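Local coordinates for endoglucanase, glycoside hydrolase family 5 protein (Cytophaga hutchinsonii, PDB 5IHS), which hydrolyses internal beta-1,4-glucosidic bonds of cellulose as an endoglucanase, probably by the retaining mechanism of its family, and appears to contribute to growth on crystalline cellulose, at residues T218-P223 with V246-T251; G224-E229 with C252-N257; I122-H127 with R138-M143; E128-P133 with E156-P161. All blocks are in the same frame, centred on the assembly; numbering follows the deposited sequence.

Contact 1: residues T218-P223 with V246-T251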
loop_
_atom_site.group_PDB
_atom_site.type_symbol
_atom_site.label_atom_id
_atom_site.label_comp_id
_atom_site.label_asym_id
_atom_site.label_seq_id
_atom_site.Cartn_x
_atom_site.Cartn_y
_atom_site.Cartn_z
ATOM N N THR A 218 -9.219 -1.932 -0.066
ATOM C CA THR A 218 -8.469 -0.723 0.228
ATOM C C THR A 218 -9.296 0.321 0.959
ATOM O O THR A 218 -10.412 0.641 0.546
ATOM C CB THR A 218 -7.996 -0.102 -1.082
ATOM O OG1 THR A 218 -7.396 -1.130 -1.866
ATOM C CG2 THR A 218 -7.011 1.027 -0.834
ATOM N N LEU A 219 -8.675 0.929 1.977
ATOM C CA LEU A 219 -9.149 2.152 2.605
ATOM C C LEU A 219 -8.030 3.187 2.542
ATOM O O LEU A 219 -6.908 2.910 2.979
ATOM C CB LEU A 219 -9.516 1.898 4.069
ATOM C CG LEU A 219 -9.982 3.114 4.865
ATOM C CD1 LEU A 219 -11.301 3.619 4.330
ATOM C CD2 LEU A 219 -10.086 2.767 6.339
ATOM N N HIS A 220 -8.321 4.369 1.991
ATOM C CA HIS A 220 -7.386 5.491 1.982
ATOM C C HIS A 220 -7.981 6.659 2.748
ATOM O O HIS A 220 -9.140 7.023 2.523
ATOM C CB HIS A 220 -7.097 5.967 0.564
ATOM C CG HIS A 220 -6.224 5.034 -0.203
ATOM N ND1 HIS A 220 -5.814 5.285 -1.493
ATOM C CD2 HIS A 220 -5.663 3.852 0.148
ATOM C CE1 HIS A 220 -5.037 4.296 -1.904
ATOM N NE2 HIS A 220 -4.928 3.423 -0.922
ATOM N N PHE A 221 -7.187 7.280 3.622
ATOM C CA PHE A 221 -7.658 8.430 4.380
ATOM C C PHE A 221 -6.576 9.496 4.450
ATOM O O PHE A 221 -5.374 9.203 4.447
ATOM C CB PHE A 221 -8.133 8.039 5.796
ATOM C CG PHE A 221 -7.025 7.648 6.730
ATOM C CD1 PHE A 221 -6.344 8.607 7.470
ATOM C CD2 PHE A 221 -6.640 6.323 6.863
ATOM C CE1 PHE A 221 -5.298 8.254 8.312
ATOM C CE2 PHE A 221 -5.600 5.973 7.715
ATOM C CZ PHE A 221 -4.930 6.937 8.426
ATOM N N TYR A 222 -7.048 10.736 4.570
ATOM C CA TYR A 222 -6.207 11.922 4.709
ATOM C C TYR A 222 -6.836 12.699 5.858
ATOM O O TYR A 222 -7.935 13.260 5.677
ATOM C CB TYR A 222 -6.120 12.732 3.410
ATOM C CG TYR A 222 -5.081 12.122 2.452
ATOM C CD1 TYR A 222 -5.355 10.993 1.697
ATOM C CD2 TYR A 222 -3.791 12.665 2.361
ATOM C CE1 TYR A 222 -4.375 10.407 0.890
ATOM C CE2 TYR A 222 -2.821 12.091 1.556
ATOM C CZ TYR A 222 -3.116 10.969 0.820
ATOM O OH TYR A 222 -2.123 10.439 0.029
ATOM N N PRO A 223 -6.216 12.716 7.045
ATOM C CA PRO A 223 -6.919 13.133 8.279
ATOM C C PRO A 223 -7.249 14.611 8.370
ATOM O O PRO A 223 -8.041 14.992 9.243
ATOM C CB PRO A 223 -5.937 12.728 9.386
ATOM C CG PRO A 223 -4.606 12.763 8.707
ATOM C CD PRO A 223 -4.846 12.267 7.317
ATOM N N VAL A 246 -4.958 -0.351 4.691
ATOM C CA VAL A 246 -4.715 1.052 4.372
ATOM C C VAL A 246 -3.427 1.117 3.554
ATOM O O VAL A 246 -2.325 1.310 4.082
ATOM C CB VAL A 246 -4.694 1.933 5.631
ATOM C CG1 VAL A 246 -4.281 3.359 5.281
ATOM C CG2 VAL A 246 -6.071 1.940 6.278
ATOM N N THR A 247 -3.548 0.941 2.235
ATOM C CA THR A 247 -2.351 0.966 1.409
ATOM C C THR A 247 -1.821 2.371 1.217
ATOM O O THR A 247 -0.696 2.519 0.733
ATOM C CB THR A 247 -2.574 0.296 0.048
ATOM O OG1 THR A 247 -3.583 1.020 -0.647
ATOM C CG2 THR A 247 -2.968 -1.183 0.190
ATOM N N GLU A 248 -2.597 3.391 1.585
ATOM C CA GLU A 248 -2.143 4.769 1.486
ATOM C C GLU A 248 -2.902 5.621 2.492
ATOM O O GLU A 248 -4.143 5.582 2.543
ATOM C CB GLU A 248 -2.394 5.309 0.074
ATOM C CG GLU A 248 -1.679 6.593 -0.220
ATOM C CD GLU A 248 -2.074 7.169 -1.571
ATOM O OE1 GLU A 248 -1.901 6.466 -2.601
ATOM O OE2 GLU A 248 -2.565 8.324 -1.582
ATOM N N TYR A 249 -2.169 6.428 3.256
ATOM C CA TYR A 249 -2.790 7.466 4.070
ATOM C C TYR A 249 -1.824 8.634 4.144
ATOM O O TYR A 249 -0.610 8.473 4.015
ATOM C CB TYR A 249 -3.166 6.977 5.499
ATOM C CG TYR A 249 -1.953 6.824 6.386
ATOM C CD1 TYR A 249 -1.185 5.668 6.340
ATOM C CD2 TYR A 249 -1.555 7.836 7.259
ATOM C CE1 TYR A 249 -0.038 5.530 7.111
ATOM C CE2 TYR A 249 -0.407 7.708 8.033
ATOM C CZ TYR A 249 0.354 6.558 7.948
ATOM O OH TYR A 249 1.492 6.468 8.706
ATOM N N GLY A 250 -2.367 9.820 4.388
ATOM C CA GLY A 250 -1.570 10.995 4.643
ATOM C C GLY A 250 -1.692 11.484 6.080
ATOM O O GLY A 250 -2.385 10.909 6.912
ATOM N N THR A 251 -1.004 12.592 6.346
ATOM C CA THR A 251 -1.103 13.290 7.626
ATOM C C THR A 251 -1.819 14.634 7.493
ATOM O O THR A 251 -1.879 15.394 8.467
ATOM C CB THR A 251 0.291 13.536 8.194
ATOM O OG1 THR A 251 1.011 14.344 7.256
ATOM C CG2 THR A 251 1.032 12.225 8.461
#

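Contact 2: residues G224-E229 with C252-N257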
loop_
_atom_site.group_PDB
_atom_site.type_symbol
_atom_site.label_atom_id
_atom_site.label_comp_id
_atom_site.label_asym_id
_atom_site.label_seq_id
_atom_site.Cartn_x
_atom_site.Cartn_y
_atom_site.Cartn_z
ATOM N N GLY A 224 -6.673 15.460 7.524
ATOM C CA GLY A 224 -7.155 16.829 7.444
ATOM C C GLY A 224 -8.547 16.932 6.861
ATOM O O GLY A 224 -9.230 17.940 7.067
ATOM N N THR A 225 -8.978 15.896 6.154
ATOM C CA THR A 225 -10.273 15.812 5.498
ATOM C C THR A 225 -11.173 14.743 6.093
ATOM O O THR A 225 -12.375 14.967 6.260
ATOM C CB THR A 225 -10.062 15.510 4.006
ATOM O OG1 THR A 225 -9.176 16.486 3.438
ATOM C CG2 THR A 225 -11.391 15.501 3.247
ATOM N N HIS A 226 -10.607 13.586 6.415
ATOM C CA HIS A 226 -11.367 12.396 6.782
ATOM C C HIS A 226 -11.178 12.101 8.259
ATOM O O HIS A 226 -10.051 11.888 8.717
ATOM C CB HIS A 226 -10.886 11.203 5.966
ATOM C CG HIS A 226 -10.907 11.447 4.499
ATOM N ND1 HIS A 226 -9.817 11.209 3.695
ATOM C CD2 HIS A 226 -11.878 11.941 3.693
ATOM C CE1 HIS A 226 -10.123 11.527 2.450
ATOM N NE2 HIS A 226 -11.367 11.974 2.421
ATOM N N LYS A 227 -12.284 12.074 8.994
ATOM C CA LYS A 227 -12.250 11.932 10.441
ATOM C C LYS A 227 -13.185 10.812 10.886
ATOM O O LYS A 227 -13.166 9.730 10.294
ATOM C CB LYS A 227 -12.513 13.285 11.104
ATOM C CG LYS A 227 -11.548 14.349 10.590
ATOM C CD LYS A 227 -11.735 15.663 11.283
ATOM C CE LYS A 227 -11.167 16.809 10.466
ATOM N NZ LYS A 227 -9.706 16.902 10.493
ATOM N N GLN A 228 -13.995 11.029 11.921
ATOM C CA GLN A 228 -14.738 9.906 12.487
ATOM C C GLN A 228 -15.726 9.301 11.494
ATOM O O GLN A 228 -15.988 8.098 11.552
ATOM C CB GLN A 228 -15.454 10.334 13.765
ATOM C CG GLN A 228 -16.135 9.197 14.491
ATOM C CD GLN A 228 -15.149 8.153 14.971
ATOM O OE1 GLN A 228 -14.065 8.484 15.460
ATOM N NE2 GLN A 228 -15.515 6.885 14.830
ATOM N N GLU A 229 -16.282 10.097 10.577
ATOM C CA GLU A 229 -17.241 9.547 9.622
ATOM C C GLU A 229 -16.622 8.435 8.773
ATOM O O GLU A 229 -17.288 7.437 8.463
ATOM C CB GLU A 229 -17.818 10.657 8.747
ATOM C CG GLU A 229 -16.917 11.174 7.648
ATOM C CD GLU A 229 -15.653 11.879 8.121
ATOM O OE1 GLU A 229 -15.563 12.313 9.294
ATOM O OE2 GLU A 229 -14.743 12.017 7.287
ATOM N N CYS A 252 -2.355 14.945 6.318
ATOM C CA CYS A 252 -2.790 16.294 5.983
ATOM C C CYS A 252 -4.130 16.199 5.264
ATOM O O CYS A 252 -4.814 15.169 5.291
ATOM C CB CYS A 252 -1.696 16.977 5.156
ATOM S SG CYS A 252 -1.241 16.096 3.675
ATOM N N ASP A 253 -4.542 17.269 4.598
ATOM C CA ASP A 253 -5.799 17.088 3.890
ATOM C C ASP A 253 -5.590 16.311 2.576
ATOM O O ASP A 253 -4.468 16.001 2.144
ATOM C CB ASP A 253 -6.601 18.373 3.766
ATOM C CG ASP A 253 -5.936 19.363 2.922
ATOM O OD1 ASP A 253 -5.293 18.930 1.952
ATOM O OD2 ASP A 253 -6.065 20.576 3.220
ATOM N N ALA A 254 -6.714 15.948 1.972
ATOM C CA ALA A 254 -6.725 14.982 0.883
ATOM C C ALA A 254 -6.037 15.485 -0.372
ATOM O O ALA A 254 -5.717 14.673 -1.243
ATOM C CB ALA A 254 -8.166 14.579 0.571
ATOM N N SER A 255 -5.798 16.790 -0.492
ATOM C CA SER A 255 -5.060 17.299 -1.638
ATOM C C SER A 255 -3.571 17.003 -1.557
ATOM O O SER A 255 -2.872 17.188 -2.557
ATOM C CB SER A 255 -5.233 18.812 -1.736
ATOM O OG SER A 255 -4.566 19.462 -0.664
ATOM N N GLY A 256 -3.070 16.567 -0.405
ATOM C CA GLY A 256 -1.648 16.376 -0.212
ATOM C C GLY A 256 -0.907 17.605 0.266
ATOM O O GLY A 256 0.307 17.533 0.492
ATOM N N ASN A 257 -1.591 18.732 0.432
ATOM C CA ASN A 257 -0.943 19.971 0.842
ATOM C C ASN A 257 -1.911 20.733 1.730
ATOM O O ASN A 257 -3.085 20.877 1.382
ATOM C CB ASN A 257 -0.550 20.812 -0.383
ATOM C CG ASN A 257 0.483 21.868 -0.057
ATOM O OD1 ASN A 257 1.468 21.605 0.619
ATOM N ND2 ASN A 257 0.254 23.078 -0.538
#

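Contact 3: residues I122-H127 with R138-M143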
loop_
_atom_site.group_PDB
_atom_site.type_symbol
_atom_site.label_atom_id
_atom_site.label_comp_id
_atom_site.label_asym_id
_atom_site.label_seq_id
_atom_site.Cartn_x
_atom_site.Cartn_y
_atom_site.Cartn_z
ATOM N N ILE A 122 2.810 -4.286 -4.768
ATOM C CA ILE A 122 2.868 -3.923 -6.178
ATOM C C ILE A 122 1.555 -3.207 -6.482
ATOM O O ILE A 122 0.517 -3.854 -6.620
ATOM C CB ILE A 122 3.055 -5.154 -7.070
ATOM C CG1 ILE A 122 4.371 -5.869 -6.753
ATOM C CG2 ILE A 122 2.981 -4.766 -8.551
ATOM C CD1 ILE A 122 4.525 -7.194 -7.453
ATOM N N ASP A 123 1.596 -1.866 -6.562
ATOM C CA ASP A 123 0.410 -1.018 -6.701
ATOM C C ASP A 123 0.255 -0.511 -8.133
ATOM O O ASP A 123 1.097 0.241 -8.646
ATOM C CB ASP A 123 0.519 0.136 -5.701
ATOM C CG ASP A 123 -0.356 1.345 -6.018
ATOM O OD1 ASP A 123 -1.476 1.203 -6.547
ATOM O OD2 ASP A 123 0.129 2.474 -5.666
ATOM N N TYR A 124 -0.838 -0.929 -8.772
ATOM C CA TYR A 124 -1.262 -0.430 -10.079
ATOM C C TYR A 124 -1.941 0.907 -9.815
ATOM O O TYR A 124 -3.124 0.974 -9.468
ATOM C CB TYR A 124 -2.191 -1.450 -10.721
ATOM C CG TYR A 124 -2.353 -1.340 -12.217
ATOM C CD1 TYR A 124 -1.317 -1.714 -13.073
ATOM C CD2 TYR A 124 -3.530 -0.889 -12.788
ATOM C CE1 TYR A 124 -1.452 -1.634 -14.445
ATOM C CE2 TYR A 124 -3.672 -0.812 -14.169
ATOM C CZ TYR A 124 -2.626 -1.183 -14.988
ATOM O OH TYR A 124 -2.725 -1.119 -16.359
ATOM N N HIS A 125 -1.160 1.981 -9.941
ATOM C CA HIS A 125 -1.531 3.278 -9.379
ATOM C C HIS A 125 -2.362 4.053 -10.398
ATOM O O HIS A 125 -1.910 5.001 -11.043
ATOM C CB HIS A 125 -0.297 4.033 -8.903
ATOM C CG HIS A 125 -0.604 5.080 -7.887
ATOM N ND1 HIS A 125 -0.781 4.786 -6.553
ATOM C CD2 HIS A 125 -0.776 6.418 -8.016
ATOM C CE1 HIS A 125 -1.027 5.905 -5.899
ATOM N NE2 HIS A 125 -1.040 6.910 -6.762
ATOM N N SER A 126 -3.605 3.596 -10.530
ATOM C CA SER A 126 -4.550 4.068 -11.527
ATOM C C SER A 126 -5.839 4.566 -10.886
ATOM O O SER A 126 -6.261 4.084 -9.831
ATOM C CB SER A 126 -4.907 2.923 -12.483
ATOM O OG SER A 126 -5.856 3.316 -13.461
ATOM N N HIS A 127 -6.473 5.520 -11.581
ATOM C CA HIS A 127 -7.821 6.000 -11.294
ATOM C C HIS A 127 -8.848 5.510 -12.310
ATOM O O HIS A 127 -10.015 5.911 -12.235
ATOM C CB HIS A 127 -7.863 7.537 -11.274
ATOM C CG HIS A 127 -7.089 8.165 -10.157
ATOM N ND1 HIS A 127 -7.314 7.866 -8.832
ATOM C CD2 HIS A 127 -6.095 9.087 -10.174
ATOM C CE1 HIS A 127 -6.488 8.581 -8.084
ATOM N NE2 HIS A 127 -5.749 9.343 -8.872
ATOM N N ARG A 138 -2.099 -8.091 -18.294
ATOM C CA ARG A 138 -0.768 -8.440 -18.782
ATOM C C ARG A 138 0.286 -8.143 -17.722
ATOM O O ARG A 138 1.155 -8.977 -17.431
ATOM C CB ARG A 138 -0.480 -7.665 -20.075
ATOM C CG ARG A 138 0.861 -7.979 -20.721
ATOM C CD ARG A 138 0.957 -7.416 -22.148
ATOM N NE ARG A 138 0.807 -5.959 -22.208
ATOM C CZ ARG A 138 -0.254 -5.307 -22.694
ATOM N NH1 ARG A 138 -0.266 -3.980 -22.698
ATOM N NH2 ARG A 138 -1.298 -5.958 -23.184
ATOM N N PHE A 139 0.213 -6.949 -17.129
ATOM C CA PHE A 139 1.167 -6.555 -16.098
ATOM C C PHE A 139 1.137 -7.520 -14.922
ATOM O O PHE A 139 2.180 -8.009 -14.469
ATOM C CB PHE A 139 0.855 -5.140 -15.617
ATOM C CG PHE A 139 1.677 -4.731 -14.433
ATOM C CD1 PHE A 139 3.026 -4.456 -14.577
ATOM C CD2 PHE A 139 1.111 -4.630 -13.174
ATOM C CE1 PHE A 139 3.797 -4.089 -13.488
ATOM C CE2 PHE A 139 1.877 -4.265 -12.081
ATOM C CZ PHE A 139 3.225 -3.996 -12.237
ATOM N N PHE A 140 -0.054 -7.790 -14.392
ATOM C CA PHE A 140 -0.142 -8.640 -13.216
ATOM C C PHE A 140 0.206 -10.086 -13.530
ATOM O O PHE A 140 0.777 -10.772 -12.675
ATOM C CB PHE A 140 -1.493 -8.482 -12.525
ATOM C CG PHE A 140 -1.531 -7.285 -11.629
ATOM C CD1 PHE A 140 -0.789 -7.270 -10.461
ATOM C CD2 PHE A 140 -2.252 -6.151 -11.967
ATOM C CE1 PHE A 140 -0.763 -6.155 -9.638
ATOM C CE2 PHE A 140 -2.236 -5.030 -11.132
ATOM C CZ PHE A 140 -1.491 -5.043 -9.963
ATOM N N SER A 141 -0.112 -10.573 -14.734
ATOM C CA SER A 141 0.333 -11.909 -15.128
ATOM C C SER A 141 1.853 -12.000 -15.111
ATOM O O SER A 141 2.431 -12.989 -14.640
ATOM C CB SER A 141 -0.171 -12.248 -16.532
ATOM O OG SER A 141 -1.567 -12.431 -16.560
ATOM N N GLU A 142 2.524 -10.979 -15.643
ATOM C CA GLU A 142 3.986 -10.982 -15.655
ATOM C C GLU A 142 4.552 -10.972 -14.242
ATOM O O GLU A 142 5.503 -11.705 -13.937
ATOM C CB GLU A 142 4.498 -9.772 -16.424
ATOM C CG GLU A 142 4.247 -9.882 -17.896
ATOM C CD GLU A 142 4.640 -8.643 -18.660
ATOM O OE1 GLU A 142 5.242 -7.731 -18.057
ATOM O OE2 GLU A 142 4.347 -8.587 -19.875
ATOM N N MET A 143 3.991 -10.137 -13.367
ATOM C CA MET A 143 4.493 -10.064 -12.003
ATOM C C MET A 143 4.254 -11.369 -11.264
ATOM O O MET A 143 5.135 -11.851 -10.544
ATOM C CB MET A 143 3.851 -8.884 -11.260
ATOM C CG MET A 143 4.207 -7.494 -11.798
ATOM S SD MET A 143 5.965 -7.113 -11.747
ATOM C CE MET A 143 6.368 -7.474 -13.419
#

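Contact 4: residues E128-P133 with E156-P161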
loop_
_atom_site.group_PDB
_atom_site.type_symbol
_atom_site.label_atom_id
_atom_site.label_comp_id
_atom_site.label_asym_id
_atom_site.label_seq_id
_atom_site.Cartn_x
_atom_site.Cartn_y
_atom_site.Cartn_z
ATOM N N GLU A 128 -8.449 4.661 -13.258
ATOM C CA GLU A 128 -9.361 4.262 -14.330
ATOM C C GLU A 128 -8.942 2.922 -14.928
ATOM O O GLU A 128 -9.018 2.704 -16.138
ATOM C CB GLU A 128 -9.476 5.358 -15.387
ATOM C CG GLU A 128 -8.188 5.711 -16.065
ATOM C CD GLU A 128 -8.392 6.729 -17.170
ATOM O OE1 GLU A 128 -9.129 7.707 -16.941
ATOM O OE2 GLU A 128 -7.828 6.547 -18.270
ATOM N N ALA A 129 -8.550 1.990 -14.066
ATOM C CA ALA A 129 -7.975 0.729 -14.525
ATOM C C ALA A 129 -8.943 -0.059 -15.402
ATOM O O ALA A 129 -8.516 -0.754 -16.329
ATOM C CB ALA A 129 -7.530 -0.109 -13.323
ATOM N N GLN A 130 -10.243 0.034 -15.121
ATOM C CA GLN A 130 -11.224 -0.749 -15.858
ATOM C C GLN A 130 -11.281 -0.371 -17.328
ATOM O O GLN A 130 -11.849 -1.128 -18.118
ATOM C CB GLN A 130 -12.619 -0.607 -15.237
ATOM C CG GLN A 130 -13.361 0.713 -15.508
ATOM C CD GLN A 130 -12.855 1.873 -14.685
ATOM O OE1 GLN A 130 -12.073 1.697 -13.759
ATOM N NE2 GLN A 130 -13.334 3.066 -14.985
ATOM N N LYS A 131 -10.728 0.786 -17.711
ATOM C CA LYS A 131 -10.733 1.200 -19.108
ATOM C C LYS A 131 -9.720 0.442 -19.954
ATOM O O LYS A 131 -9.889 0.374 -21.175
ATOM C CB LYS A 131 -10.466 2.698 -19.217
ATOM C CG LYS A 131 -11.544 3.550 -18.586
ATOM C CD LYS A 131 -11.353 5.014 -18.919
ATOM C CE LYS A 131 -12.319 5.889 -18.131
ATOM N NZ LYS A 131 -13.731 5.399 -18.211
ATOM N N ASN A 132 -8.678 -0.119 -19.352
ATOM C CA ASN A 132 -7.656 -0.866 -20.086
ATOM C C ASN A 132 -7.369 -2.164 -19.352
ATOM O O ASN A 132 -6.266 -2.374 -18.829
ATOM C CB ASN A 132 -6.391 -0.033 -20.286
ATOM C CG ASN A 132 -6.657 1.227 -21.088
ATOM O OD1 ASN A 132 -6.787 2.323 -20.524
ATOM N ND2 ASN A 132 -6.769 1.078 -22.404
ATOM N N PRO A 133 -8.354 -3.065 -19.292
ATOM C CA PRO A 133 -8.158 -4.290 -18.509
ATOM C C PRO A 133 -7.101 -5.202 -19.081
ATOM O O PRO A 133 -6.445 -5.917 -18.314
ATOM C CB PRO A 133 -9.547 -4.942 -18.509
ATOM C CG PRO A 133 -10.187 -4.434 -19.760
ATOM C CD PRO A 133 -9.698 -3.009 -19.892
ATOM N N GLU A 156 -1.806 -5.007 -5.437
ATOM C CA GLU A 156 -2.826 -3.967 -5.283
ATOM C C GLU A 156 -3.266 -3.573 -6.693
ATOM O O GLU A 156 -2.557 -2.869 -7.417
ATOM C CB GLU A 156 -2.281 -2.802 -4.462
ATOM C CG GLU A 156 -3.260 -1.646 -4.342
ATOM C CD GLU A 156 -2.745 -0.489 -3.507
ATOM O OE1 GLU A 156 -1.556 -0.489 -3.116
ATOM O OE2 GLU A 156 -3.562 0.436 -3.230
ATOM N N VAL A 157 -4.440 -4.065 -7.102
ATOM C CA VAL A 157 -4.800 -4.070 -8.523
ATOM C C VAL A 157 -5.438 -2.788 -9.040
ATOM O O VAL A 157 -5.532 -2.617 -10.263
ATOM C CB VAL A 157 -5.697 -5.275 -8.870
ATOM C CG1 VAL A 157 -4.956 -6.582 -8.589
ATOM C CG2 VAL A 157 -7.031 -5.228 -8.133
ATOM N N TYR A 158 -5.864 -1.882 -8.165
ATOM C CA TYR A 158 -6.561 -0.669 -8.619
ATOM C C TYR A 158 -6.507 0.363 -7.482
ATOM O O TYR A 158 -7.423 0.428 -6.663
ATOM C CB TYR A 158 -8.002 -1.003 -8.991
ATOM C CG TYR A 158 -8.791 0.068 -9.725
ATOM C CD1 TYR A 158 -8.375 1.392 -9.765
ATOM C CD2 TYR A 158 -9.973 -0.265 -10.380
ATOM C CE1 TYR A 158 -9.122 2.353 -10.431
ATOM C CE2 TYR A 158 -10.720 0.683 -11.047
ATOM C CZ TYR A 158 -10.290 1.992 -11.068
ATOM O OH TYR A 158 -11.002 2.978 -11.713
ATOM N N ASN A 159 -5.454 1.193 -7.475
ATOM C CA ASN A 159 -5.229 2.166 -6.408
ATOM C C ASN A 159 -6.497 2.867 -5.920
ATOM O O ASN A 159 -6.904 2.678 -4.762
ATOM C CB ASN A 159 -4.221 3.200 -6.911
ATOM C CG ASN A 159 -4.064 4.375 -5.969
ATOM O OD1 ASN A 159 -3.923 4.191 -4.768
ATOM N ND2 ASN A 159 -4.112 5.595 -6.500
ATOM N N GLU A 160 -7.091 3.705 -6.778
ATOM C CA GLU A 160 -8.154 4.622 -6.363
ATOM C C GLU A 160 -9.180 4.797 -7.467
ATOM O O GLU A 160 -9.119 5.754 -8.260
ATOM C CB GLU A 160 -7.603 5.978 -5.938
ATOM C CG GLU A 160 -7.103 5.994 -4.518
ATOM C CD GLU A 160 -6.677 7.370 -4.044
ATOM O OE1 GLU A 160 -6.833 8.352 -4.812
ATOM O OE2 GLU A 160 -6.205 7.485 -2.891
ATOM N N PRO A 161 -10.166 3.914 -7.532
ATOM C CA PRO A 161 -11.352 4.209 -8.336
ATOM C C PRO A 161 -11.917 5.574 -7.948
ATOM O O PRO A 161 -11.811 6.011 -6.801
ATOM C CB PRO A 161 -12.312 3.069 -7.977
ATOM C CG PRO A 161 -11.417 1.953 -7.475
ATOM C CD PRO A 161 -10.301 2.666 -6.765
HETATM O O HOH W 1 -12.540 5.297 -13.187
#

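Contact 1: residues T218-P223 with V246-T251
His220 lays the face of its imidazole over the CB of Glu248, which sits 3.4 Å from the ring centroid in a CH-pi contact. In the plane of that ring, NE2 gives a nearly straight 2.8 Å hydrogen bond to Thr247 OG1, an atom also bonded to Glu156, while ND1 pairs with Glu160. His220 and Glu248 lie on strands six and seven of the (beta/alpha)8 barrel, and Glu248 occupies the place where family 5 cellulases carry their nucleophile, so that role is probable here. Its OE2 receives Tyr222 OH at 2.7 Å, on the anti side and somewhat out of the carboxylate plane; OE1 is held by Arg85. The Tyr222 ring roofs Gly250, CE2 lying 3.5 Å from its CA. A phenylalanine here lacks the hydroxyl, so the Glu248 carboxylate would probably lose one of its restraints and be freer to turn. On the other face of the sheet, Phe221 CG stands between backbone N and carbonyl carbon (chi1 71°), which sets its ring over Tyr249 CB, 3.4 Å from Phe221 CZ.

Contact 2: residues G224-E229 with C252-N257
Gly224 N donates to Cys252 O from above the carbonyl plane, 73° out of it, instead of along a lone pair, yet the bond is of normal length, 2.9 Å. The backbones run very close here: Gly224 CA is 3.8 Å from Asp253 CA, and a CB on Gly224 would collide with the Cys252-Asp253 peptide. The next residue continues the link. Thr225 carries its hydroxyl beside its own backbone N (chi1 -54°), where OG1 accepts Ala254 N at 2.9 Å and rests 3.2 Å from Asp253 CB. The His226 ring comes near Ala254 more loosely, its CE1 4.1 Å from Ala254 CB; ND1 of that ring is held by the backbone N of Tyr222. Asp253 shapes the partner loop, since its OD1 takes both Ser255 OG, at 2.8 Å, and Ser255 N, while OD2 binds Asn259. An alanine in place of Asp253 removes the carboxylate, which would probably leave the Ser255 hydroxyl and amide and Asn259 without their acceptor and the turn less firmly held. Asp253 to Gly256 form a type I beta turn, with an Asx turn at Asp253 and an ST turn at Ser255, in the loop that follows barrel strand 244-249.

Contact 3: residues I122-H127 with R138-M143
Ile122 and Tyr124, on one side of strand 119-125, meet Phe139 and Phe140 of helix 133-147 in an interface of apolar side-chain contacts without a hydrogen bond across it. Ile122 buries the most surface. Its CG2 branch, anti to the backbone N, touches the rim of the Phe139 ring near the ring plane, 3.7 Å from CE2, and also nears Phe140 CE1; the other branch sends CD1 to Met143 CB at 4.2 Å. Tyr124 lies further along the strand. Its CB abuts the edge of the Phe140 ring, 3.6 Å from CE2, and its CD1 comes within 3.8 Å of Phe139 CD2. Both aromatic pairs are oblique, with the Tyr124 plane turned 35° from that of Phe139 and 53° from that of Phe140, so the three rings form a cluster without a true stack. This is the first half of a beta-alpha-beta unit of the barrel, the helix running almost antiparallel to the strand, with axes 10.8 Å apart. Phe140 reaches in from the flank of the helix, its CG beside the backbone N (chi1 -82°), and one face of its ring is covered by Phe139 CD2. Val106 and Val110 of helix 99-116 also pack on Ile122, and helix 167-185 packs on Phe140 through Val178 and Ile182.

Contact 4: residues E128-P133 with E156-P161
A loop-to-loop contact joins residues 128-133 to residues 156-161 at the C-terminal ends of strands 119-125 and 153-156, and nearly all of it is made by the side chain of Tyr158. The phenol ring is sandwiched: Ala129 CB sits over the centre of one face, 3.7 Å from the centroid and close to the normal, and Pro161 CG covers the opposite face from within its own segment. Tyr158 gets there with CG anti to the backbone N (chi1 -169°), which carries the ring across to the short 3-10 turn at Ala129-Lys131. The backbone of that turn also lies on the ring, Ala129 N being 3.5 Å from Tyr158 CZ. In the (beta/alpha)8 barrel these loops border the catalytic end, and Asn159-Glu160-Pro161 is the Asn-Glu-Pro sequence in which family 5 enzymes carry the acid/base, a role Glu160 therefore probably has. At the rim of the ring, Tyr158 OH donates to Gln130 OE1 at 2.6 Å, in the amide plane and on a lone pair. The glutamine folds back for this, bent at chi2 (-76°), and its amide lies 26° from the ring plane. A water completes a small cycle, accepting from Gln130 NE2 at 3.0 Å and donating to Tyr158 OH at 3.1 Å, so the hydroxyl and both ends of the amide are engaged. Tyr174 of helix 167-185 meets the Tyr158 ring edge-to-face.

In the fold
All four contacts belong to one (beta/alpha)8 barrel. Contacts 3 and 4 come first along the chain, their segments alternating around strands 119-125 and 153-156, with centres about 9 Å apart; contacts 1 and 2 alternate likewise around strands 215-221 and 244-249, also about 9 Å apart. Between the pairs, contact 1 lies about 17 Å from contact 4 by centres, yet the two touch through polar side chains inside the barrel. Glu160 and Glu248, the probable catalytic pair, thus lie in contacts that meet at the C-terminal end of the barrel. Contact 2 continues from contact 1, which it touches, into the surface loops, and stays about 7 Å (nearest atoms) from contact 4, while contact 3 joins the wall to an outer helix.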